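Local atomic coordinates of cell division protein FtsZ 1 (Methanocaldococcus jannaschii, PDB entry 1W58), a protein that binds GTP and probably hydrolyses it, polymerising in a GTP-dependent manner into the Z ring thought to mark the site of cell division. Residues G60-K65 against I226-L231; T184-V189 against A241-G246; E299-V304 against I317-T322. All coordinates share one frame; numbering follows the deposited sequence.

Contact 1 (G60-K65 against I226-L231); sequences GIEGAK and ITKDGL
The carboxylate of Glu62 turns one face to Lys228, whose CA and CB stand above it, while CG of the lysine comes to 3.5 Å from OE2 of Glu62. On the same side, beyond OE1, the backbone N of Asp229 stays 4.1 Å from OE1 of Glu62, too far for a bond. The two side chains of Glu62 and Lys228 cross at about a right angle, so the glutamate meets the methylenes of the lysine and not its amine: NZ of Lys228 runs on to 5.0 Å from OE2 of Glu62, where attraction can act only at a distance, and finds a weak bond at the O of Ile323. Glu62 gets there with CG anti to its N (chi1 -168°) and a bend at chi2, which carries the chain past Thr227. Cutting Glu62 back to an alanine is likely to uncover the inner methylenes of Lys228 and take a negative charge away from its ammonium. All this happens at the surface, where helix 204-227, the long central helix of the tubulin/FtsZ fold, runs out and the chain enters the loop that, in this family, reaches toward the nucleotide of the next subunit in a filament. Opposite it, 60-65 links helix 46-59 to strand 65-70 of the GTPase domain, and Ile61 and Ala64 rest on Val223 of the central helix. Thr227 closes the inner side: its methyl CG2 touches CB of Glu62 at 3.9 Å, and its OG1 lies 3.6 Å from the O of Glu62. Glycine suits position 63 because its phi is positive and because a CB there would run into OG1 of Thr227.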
loop_
_atom_site.group_PDB
_atom_site.type_symbol
_atom_site.label_atom_id
_atom_site.label_comp_id
_atom_site.label_asym_id
_atom_site.label_seq_id
_atom_site.Cartn_x
_atom_site.Cartn_y
_atom_site.Cartn_z
ATOM N N GLY A 60 -30.139 14.655 -11.714
ATOM C CA GLY A 60 -30.353 13.353 -11.107
ATOM C C GLY A 60 -29.833 12.220 -11.986
ATOM O O GLY A 60 -29.871 12.286 -13.221
ATOM N N ILE A 61 -29.335 11.164 -11.349
ATOM C CA ILE A 61 -28.815 10.036 -12.098
ATOM C C ILE A 61 -29.049 8.740 -11.329
ATOM O O ILE A 61 -28.227 8.295 -10.527
ATOM C CB ILE A 61 -27.307 10.251 -12.449
ATOM C CG1 ILE A 61 -26.792 9.060 -13.252
ATOM C CG2 ILE A 61 -26.482 10.507 -11.187
ATOM C CD1 ILE A 61 -25.540 9.349 -14.006
ATOM N N GLU A 62 -30.207 8.150 -11.598
ATOM C CA GLU A 62 -30.657 6.916 -10.978
ATOM C C GLU A 62 -29.590 6.035 -10.339
ATOM O O GLU A 62 -28.713 5.510 -11.023
ATOM C CB GLU A 62 -31.445 6.093 -12.001
ATOM C CG GLU A 62 -32.219 4.926 -11.396
ATOM C CD GLU A 62 -33.670 4.884 -11.851
ATOM O OE1 GLU A 62 -34.395 3.942 -11.451
ATOM O OE2 GLU A 62 -34.084 5.795 -12.607
ATOM N N GLY A 63 -29.687 5.882 -9.020
ATOM C CA GLY A 63 -28.774 5.041 -8.259
ATOM C C GLY A 63 -27.291 5.055 -8.592
ATOM O O GLY A 63 -26.758 4.053 -9.091
ATOM N N ALA A 64 -26.628 6.177 -8.289
ATOM C CA ALA A 64 -25.196 6.354 -8.543
ATOM C C ALA A 64 -24.690 7.575 -7.772
ATOM O O ALA A 64 -25.232 8.668 -7.907
ATOM C CB ALA A 64 -24.944 6.537 -10.051
ATOM N N LYS A 65 -23.675 7.405 -6.935
ATOM C CA LYS A 65 -23.188 8.567 -6.224
ATOM C C LYS A 65 -22.179 9.297 -7.105
ATOM O O LYS A 65 -21.578 8.698 -8.015
ATOM C CB LYS A 65 -22.590 8.193 -4.869
ATOM C CG LYS A 65 -21.152 7.729 -4.835
ATOM C CD LYS A 65 -20.603 8.016 -3.431
ATOM C CE LYS A 65 -19.246 7.395 -3.169
ATOM N NZ LYS A 65 -18.721 7.808 -1.832
ATOM N N ILE A 226 -28.033 0.202 -16.801
ATOM C CA ILE A 226 -27.665 -0.729 -15.728
ATOM C C ILE A 226 -28.534 -0.613 -14.504
ATOM O O ILE A 226 -28.828 -1.605 -13.861
ATOM C CB ILE A 226 -26.209 -0.494 -15.177
ATOM C CG1 ILE A 226 -25.171 -0.523 -16.296
ATOM C CG2 ILE A 226 -25.869 -1.547 -14.133
ATOM C CD1 ILE A 226 -25.263 -1.722 -17.133
ATOM N N THR A 227 -28.954 0.600 -14.186
ATOM C CA THR A 227 -29.698 0.834 -12.955
ATOM C C THR A 227 -31.186 1.226 -12.979
ATOM O O THR A 227 -31.844 1.213 -11.931
ATOM C CB THR A 227 -28.929 1.894 -12.143
ATOM O OG1 THR A 227 -29.517 2.046 -10.852
ATOM C CG2 THR A 227 -28.973 3.225 -12.864
ATOM N N LYS A 228 -31.724 1.584 -14.142
ATOM C CA LYS A 228 -33.135 1.989 -14.228
ATOM C C LYS A 228 -34.074 0.831 -14.582
ATOM O O LYS A 228 -33.827 0.083 -15.539
ATOM C CB LYS A 228 -33.305 3.119 -15.259
ATOM C CG LYS A 228 -34.703 3.750 -15.316
ATOM C CD LYS A 228 -34.687 4.984 -16.222
ATOM C CE LYS A 228 -36.026 5.727 -16.238
ATOM N NZ LYS A 228 -35.967 6.975 -17.069
ATOM N N ASP A 229 -35.142 0.687 -13.798
ATOM C CA ASP A 229 -36.136 -0.365 -14.018
ATOM C C ASP A 229 -36.810 -0.171 -15.379
ATOM O O ASP A 229 -37.395 0.876 -15.649
ATOM C CB ASP A 229 -37.182 -0.332 -12.895
ATOM C CG ASP A 229 -36.674 -0.968 -11.593
ATOM O OD1 ASP A 229 -37.231 -0.666 -10.510
ATOM O OD2 ASP A 229 -35.728 -1.782 -11.654
ATOM N N GLY A 230 -36.712 -1.178 -16.241
ATOM C CA GLY A 230 -37.308 -1.076 -17.564
ATOM C C GLY A 230 -38.321 -2.155 -17.931
ATOM O O GLY A 230 -38.917 -2.788 -17.057
ATOM N N LEU A 231 -38.508 -2.363 -19.234
ATOM C CA LEU A 231 -39.459 -3.349 -19.744
ATOM C C LEU A 231 -38.853 -4.750 -19.837
ATOM O O LEU A 231 -39.523 -5.708 -20.231
ATOM C CB LEU A 231 -39.957 -2.926 -21.127
ATOM C CG LEU A 231 -40.516 -1.512 -21.275
ATOM C CD1 LEU A 231 -40.960 -1.321 -22.717
ATOM C CD2 LEU A 231 -41.674 -1.289 -20.313
#

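Contact 2 (T184-V189 against A241-G246)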
loop_
_atom_site.group_PDB
_atom_site.type_symbol
_atom_site.label_atom_id
_atom_site.label_comp_id
_atom_site.label_asym_id
_atom_site.label_seq_id
_atom_site.Cartn_x
_atom_site.Cartn_y
_atom_site.Cartn_z
ATOM N N THR A 184 -8.139 0.095 -17.530
ATOM C CA THR A 184 -9.563 0.204 -17.717
ATOM C C THR A 184 -10.179 -1.094 -18.297
ATOM O O THR A 184 -9.522 -1.793 -19.078
ATOM C CB THR A 184 -9.777 1.486 -18.594
ATOM O OG1 THR A 184 -11.046 2.051 -18.325
ATOM C CG2 THR A 184 -9.631 1.194 -20.059
ATOM N N ASP A 185 -11.406 -1.437 -17.875
ATOM C CA ASP A 185 -12.121 -2.640 -18.366
ATOM C C ASP A 185 -12.657 -2.317 -19.753
ATOM O O ASP A 185 -12.400 -3.051 -20.713
ATOM C CB ASP A 185 -13.239 -3.033 -17.388
ATOM C CG ASP A 185 -12.675 -3.637 -16.105
ATOM O OD1 ASP A 185 -13.278 -3.512 -15.012
ATOM O OD2 ASP A 185 -11.593 -4.248 -16.203
ATOM N N THR A 186 -13.424 -1.234 -19.859
ATOM C CA THR A 186 -13.830 -0.752 -21.167
ATOM C C THR A 186 -13.601 0.785 -21.175
ATOM O O THR A 186 -13.867 1.475 -20.188
ATOM C CB THR A 186 -15.285 -1.171 -21.579
ATOM O OG1 THR A 186 -15.861 -0.137 -22.390
ATOM C CG2 THR A 186 -16.152 -1.441 -20.391
ATOM N N LEU A 187 -13.022 1.279 -22.268
ATOM C CA LEU A 187 -12.705 2.691 -22.454
ATOM C C LEU A 187 -13.507 3.308 -23.608
ATOM O O LEU A 187 -13.213 3.056 -24.785
ATOM C CB LEU A 187 -11.191 2.865 -22.724
ATOM C CG LEU A 187 -10.633 4.227 -23.211
ATOM C CD1 LEU A 187 -11.094 5.319 -22.327
ATOM C CD2 LEU A 187 -9.111 4.223 -23.241
ATOM N N VAL A 188 -14.507 4.121 -23.256
ATOM C CA VAL A 188 -15.388 4.793 -24.235
ATOM C C VAL A 188 -14.877 6.194 -24.620
ATOM O O VAL A 188 -14.878 7.085 -23.769
ATOM C CB VAL A 188 -16.816 4.952 -23.644
ATOM C CG1 VAL A 188 -17.772 5.537 -24.673
ATOM C CG2 VAL A 188 -17.324 3.602 -23.165
ATOM N N VAL A 189 -14.438 6.371 -25.881
ATOM C CA VAL A 189 -13.946 7.658 -26.419
ATOM C C VAL A 189 -14.924 8.366 -27.356
ATOM O O VAL A 189 -15.384 7.760 -28.325
ATOM C CB VAL A 189 -12.695 7.554 -27.328
ATOM C CG1 VAL A 189 -11.514 8.192 -26.664
ATOM C CG2 VAL A 189 -12.441 6.133 -27.753
ATOM N N ALA A 241 -19.701 -9.129 -17.627
ATOM C CA ALA A 241 -19.051 -10.063 -18.543
ATOM C C ALA A 241 -18.706 -9.400 -19.881
ATOM O O ALA A 241 -17.652 -9.646 -20.452
ATOM C CB ALA A 241 -19.953 -11.302 -18.763
ATOM N N VAL A 242 -19.585 -8.552 -20.383
ATOM C CA VAL A 242 -19.296 -7.887 -21.645
ATOM C C VAL A 242 -18.256 -6.759 -21.511
ATOM O O VAL A 242 -17.341 -6.653 -22.333
ATOM C CB VAL A 242 -20.569 -7.278 -22.253
ATOM C CG1 VAL A 242 -20.233 -6.571 -23.566
ATOM C CG2 VAL A 242 -21.598 -8.369 -22.475
ATOM N N MET A 243 -18.409 -5.920 -20.485
ATOM C CA MET A 243 -17.504 -4.791 -20.272
ATOM C C MET A 243 -16.132 -5.187 -19.719
ATOM O O MET A 243 -15.142 -4.467 -19.895
ATOM C CB MET A 243 -18.185 -3.733 -19.385
ATOM C CG MET A 243 -19.518 -3.242 -19.982
ATOM S SD MET A 243 -19.895 -1.504 -19.706
ATOM C CE MET A 243 -21.040 -1.649 -18.602
ATOM N N ASN A 244 -16.067 -6.349 -19.086
ATOM C CA ASN A 244 -14.812 -6.829 -18.544
ATOM C C ASN A 244 -13.732 -6.826 -19.622
ATOM O O ASN A 244 -12.569 -6.600 -19.339
ATOM C CB ASN A 244 -14.997 -8.225 -17.954
ATOM C CG ASN A 244 -14.696 -8.262 -16.488
ATOM O OD1 ASN A 244 -13.559 -8.047 -16.082
ATOM N ND2 ASN A 244 -15.708 -8.520 -15.675
ATOM N N ASN A 245 -14.106 -7.077 -20.863
ATOM C CA ASN A 245 -13.118 -7.033 -21.929
ATOM C C ASN A 245 -13.621 -6.173 -23.092
ATOM O O ASN A 245 -13.541 -6.562 -24.259
ATOM C CB ASN A 245 -12.750 -8.449 -22.406
ATOM C CG ASN A 245 -11.480 -8.989 -21.723
ATOM O OD1 ASN A 245 -11.466 -9.246 -20.510
ATOM N ND2 ASN A 245 -10.404 -9.148 -22.504
ATOM N N GLY A 246 -14.134 -4.994 -22.756
ATOM C CA GLY A 246 -14.626 -4.085 -23.766
ATOM C C GLY A 246 -13.538 -3.355 -24.532
ATOM O O GLY A 246 -13.817 -2.788 -25.577
HETATM O O HOH W 1 -13.929 -6.351 -13.433
HETATM O O HOH W 2 -10.670 -6.552 -17.709
#
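Asp185 meets the end of helix 236-243 with both backbone and side chain. Its O accepts a weak, bent bond from the N of Gly246 (3.3 Å, 121° at the hydrogen), an N-H that also turns back to the O of Met243. The two carbonyls therefore share one donor and crowd each other, with 3.2 Å between O of Asp185 and O of Met243. The carboxylate is anchored elsewhere, by the N of Thr154 at OD1 and a salt bridge to Lys148 at OD2. Toward this helix end it works through water: one molecule joins OD1, weakly, to OD1 of Asn244, whose ND2 bonds to the O of Lys240. Here strand 186-191, the last in the parallel Rossmann-like sheet of the GTPase domain, meets the chain turning into strand 249-256 of the C-terminal domain. Thr186 opens that strand and lays CG2 against CB of Met243, at a doubtfully short 3.2 Å. SD of Met243 is still 3.8 Å from CG2 of Thr186 as the chain bends away. CB of Thr186 covers CA of Gly246 at 3.7 Å; glycine suits the spot, since a CB would clash. Leu187 faces the other way, onto Leu177 and Leu180 of helix 167-181.

Contact 3 (E299-V304 against I317-T322); sequences EAREVV and IIWGAT
The N of Val304 bonds to the O of Ala300 at 2.9 Å, one turn of helix 297-308, and this turn puts both side chains on the same flank, facing strand 317-323. Trp319 fills the ground between them. Its CG lies in the narrow site between the backbone N and carbonyl carbon, so the indole rises from the sheet toward the helix and presents a face to Val304. There CG2 of Val304 makes a CH-pi contact, 3.9 Å from the centroid of the five-membered ring and 15° off its normal, with CG of Trp319 its nearest ring atom. The other methyl of Val304, CG1, slides past CG2 of Ile317 at 4.1 Å. A branched residue suits the place, since its two methyls serve two neighbours at once. Ala300, with nothing beyond CB, lets the helix come close: CB is 3.8 Å from CZ3 of Trp319 and 4.2 Å from CB of Ala321, another residue small enough to sit under the helix. On the exposed side Arg301 bends at chi2 and chi3 to bring its guanidinium to the far edge of the indole, where NH1 lies 4.1 Å from CZ2 of Trp319. The two planes are 70° apart, so the groups do not stack, and the arginine's aliphatic part adds cover through CD. Segments 299-304 and 317-322 run roughly antiparallel (149°), as expected when a helix returns between two parallel strands in a beta-alpha-beta crossover. Strand 317-323 pairs in parallel with 285-291, through Ile318 and Gly320, and Val289 of that strand also supports Ala300. Behind the helix, Val303 leans on Ala262 and Val266 of helix 261-270, while Ile318, on the reverse face of the sheet, packs against helix 236-243.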
loop_
_atom_site.group_PDB
_atom_site.type_symbol
_atom_site.label_atom_id
_atom_site.label_comp_id
_atom_site.label_asym_id
_atom_site.label_seq_id
_atom_site.Cartn_x
_atom_site.Cartn_y
_atom_site.Cartn_z
ATOM N N GLU A 299 -40.234 -2.846 -30.426
ATOM C CA GLU A 299 -39.374 -1.847 -31.047
ATOM C C GLU A 299 -37.930 -2.026 -30.602
ATOM O O GLU A 299 -36.995 -1.860 -31.389
ATOM C CB GLU A 299 -39.848 -0.451 -30.676
ATOM C CG GLU A 299 -41.263 -0.156 -31.104
ATOM C CD GLU A 299 -41.666 1.265 -30.799
ATOM O OE1 GLU A 299 -41.532 2.140 -31.695
ATOM O OE2 GLU A 299 -42.105 1.501 -29.651
ATOM N N ALA A 300 -37.759 -2.363 -29.329
ATOM C CA ALA A 300 -36.436 -2.580 -28.762
ATOM C C ALA A 300 -35.758 -3.723 -29.515
ATOM O O ALA A 300 -34.596 -3.621 -29.926
ATOM C CB ALA A 300 -36.565 -2.926 -27.286
ATOM N N ARG A 301 -36.512 -4.804 -29.702
ATOM C CA ARG A 301 -36.033 -5.993 -30.393
ATOM C C ARG A 301 -35.633 -5.705 -31.845
ATOM O O ARG A 301 -34.655 -6.258 -32.345
ATOM C CB ARG A 301 -37.118 -7.071 -30.360
ATOM C CG ARG A 301 -36.629 -8.452 -29.950
ATOM C CD ARG A 301 -36.726 -8.682 -28.440
ATOM N NE ARG A 301 -38.107 -8.716 -27.961
ATOM C CZ ARG A 301 -38.489 -9.281 -26.817
ATOM N NH1 ARG A 301 -37.593 -9.863 -26.028
ATOM N NH2 ARG A 301 -39.769 -9.264 -26.461
ATOM N N GLU A 302 -36.395 -4.850 -32.522
ATOM C CA GLU A 302 -36.090 -4.507 -33.910
ATOM C C GLU A 302 -34.734 -3.798 -33.883
ATOM O O GLU A 302 -33.859 -4.048 -34.726
ATOM C CB GLU A 302 -37.165 -3.569 -34.489
ATOM C CG GLU A 302 -37.417 -3.744 -35.998
ATOM C CD GLU A 302 -38.029 -2.507 -36.690
ATOM O OE1 GLU A 302 -38.890 -1.810 -36.099
ATOM O OE2 GLU A 302 -37.646 -2.246 -37.851
ATOM N N VAL A 303 -34.574 -2.912 -32.901
ATOM C CA VAL A 303 -33.329 -2.169 -32.721
ATOM C C VAL A 303 -32.165 -3.161 -32.558
ATOM O O VAL A 303 -31.190 -3.152 -33.325
ATOM C CB VAL A 303 -33.404 -1.277 -31.461
ATOM C CG1 VAL A 303 -32.062 -0.633 -31.191
ATOM C CG2 VAL A 303 -34.476 -0.212 -31.634
ATOM N N VAL A 304 -32.294 -4.041 -31.571
ATOM C CA VAL A 304 -31.257 -5.011 -31.295
ATOM C C VAL A 304 -30.847 -5.848 -32.500
ATOM O O VAL A 304 -29.652 -6.003 -32.775
ATOM C CB VAL A 304 -31.675 -5.957 -30.167
ATOM C CG1 VAL A 304 -30.536 -6.895 -29.849
ATOM C CG2 VAL A 304 -32.089 -5.166 -28.935
ATOM N N ILE A 317 -24.498 -9.204 -26.834
ATOM C CA ILE A 317 -25.181 -7.920 -26.758
ATOM C C ILE A 317 -25.950 -7.808 -25.457
ATOM O O ILE A 317 -26.633 -8.744 -25.044
ATOM C CB ILE A 317 -26.195 -7.726 -27.921
ATOM C CG1 ILE A 317 -25.464 -7.683 -29.261
ATOM C CG2 ILE A 317 -27.001 -6.460 -27.719
ATOM C CD1 ILE A 317 -25.100 -9.048 -29.781
ATOM N N ILE A 318 -25.824 -6.664 -24.802
ATOM C CA ILE A 318 -26.542 -6.423 -23.562
ATOM C C ILE A 318 -27.461 -5.273 -23.899
ATOM O O ILE A 318 -27.024 -4.279 -24.482
ATOM C CB ILE A 318 -25.586 -6.004 -22.422
ATOM C CG1 ILE A 318 -24.592 -7.136 -22.139
ATOM C CG2 ILE A 318 -26.382 -5.617 -21.178
ATOM C CD1 ILE A 318 -25.229 -8.500 -21.954
ATOM N N TRP A 319 -28.735 -5.397 -23.556
ATOM C CA TRP A 319 -29.674 -4.329 -23.875
ATOM C C TRP A 319 -30.794 -4.149 -22.859
ATOM O O TRP A 319 -31.050 -5.024 -22.026
ATOM C CB TRP A 319 -30.278 -4.561 -25.264
ATOM C CG TRP A 319 -31.158 -5.779 -25.358
ATOM C CD1 TRP A 319 -30.766 -7.060 -25.634
ATOM C CD2 TRP A 319 -32.580 -5.824 -25.167
ATOM N NE1 TRP A 319 -31.856 -7.897 -25.631
ATOM C CE2 TRP A 319 -32.982 -7.164 -25.346
ATOM C CE3 TRP A 319 -33.552 -4.862 -24.858
ATOM C CZ2 TRP A 319 -34.323 -7.568 -25.229
ATOM C CZ3 TRP A 319 -34.880 -5.263 -24.739
ATOM C CH2 TRP A 319 -35.252 -6.605 -24.925
ATOM N N GLY A 320 -31.449 -2.995 -22.935
ATOM C CA GLY A 320 -32.543 -2.686 -22.036
ATOM C C GLY A 320 -33.441 -1.684 -22.725
ATOM O O GLY A 320 -33.130 -1.235 -23.829
ATOM N N ALA A 321 -34.545 -1.328 -22.075
ATOM C CA ALA A 321 -35.505 -0.374 -22.627
ATOM C C ALA A 321 -36.192 0.355 -21.486
ATOM O O ALA A 321 -36.798 -0.266 -20.613
ATOM C CB ALA A 321 -36.535 -1.099 -23.478
ATOM N N THR A 322 -36.106 1.680 -21.501
ATOM C CA THR A 322 -36.697 2.477 -20.439
ATOM C C THR A 322 -37.620 3.574 -20.951
ATOM O O THR A 322 -37.466 4.066 -22.074
ATOM C CB THR A 322 -35.593 3.124 -19.574
ATOM O OG1 THR A 322 -34.688 3.852 -20.421
ATOM C CG2 THR A 322 -34.826 2.051 -18.800
#

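Overall arrangement
Contact 2 is the buried one, contact 1 lies at the surface and contact 3 is partly buried. Their chemistry follows: a carboxylate lying over lysine methylenes in contact 1, a shared backbone donor, water and threonine-methionine packing in contact 2, and an aromatic ring under aliphatic side chains in contact 3. Contacts 1 and 2 join the GTPase domain to the ends of two successive helices, 204-227 and 236-243, whereas contact 3 stays within the C-terminal domain. The three nevertheless connect. N of Leu231 probably bonds to O of Ala321 (3.0 Å), tying contact 1 to contact 3, and CG2 of Val242 meets CG1 of Ile318, tying contact 2 to it.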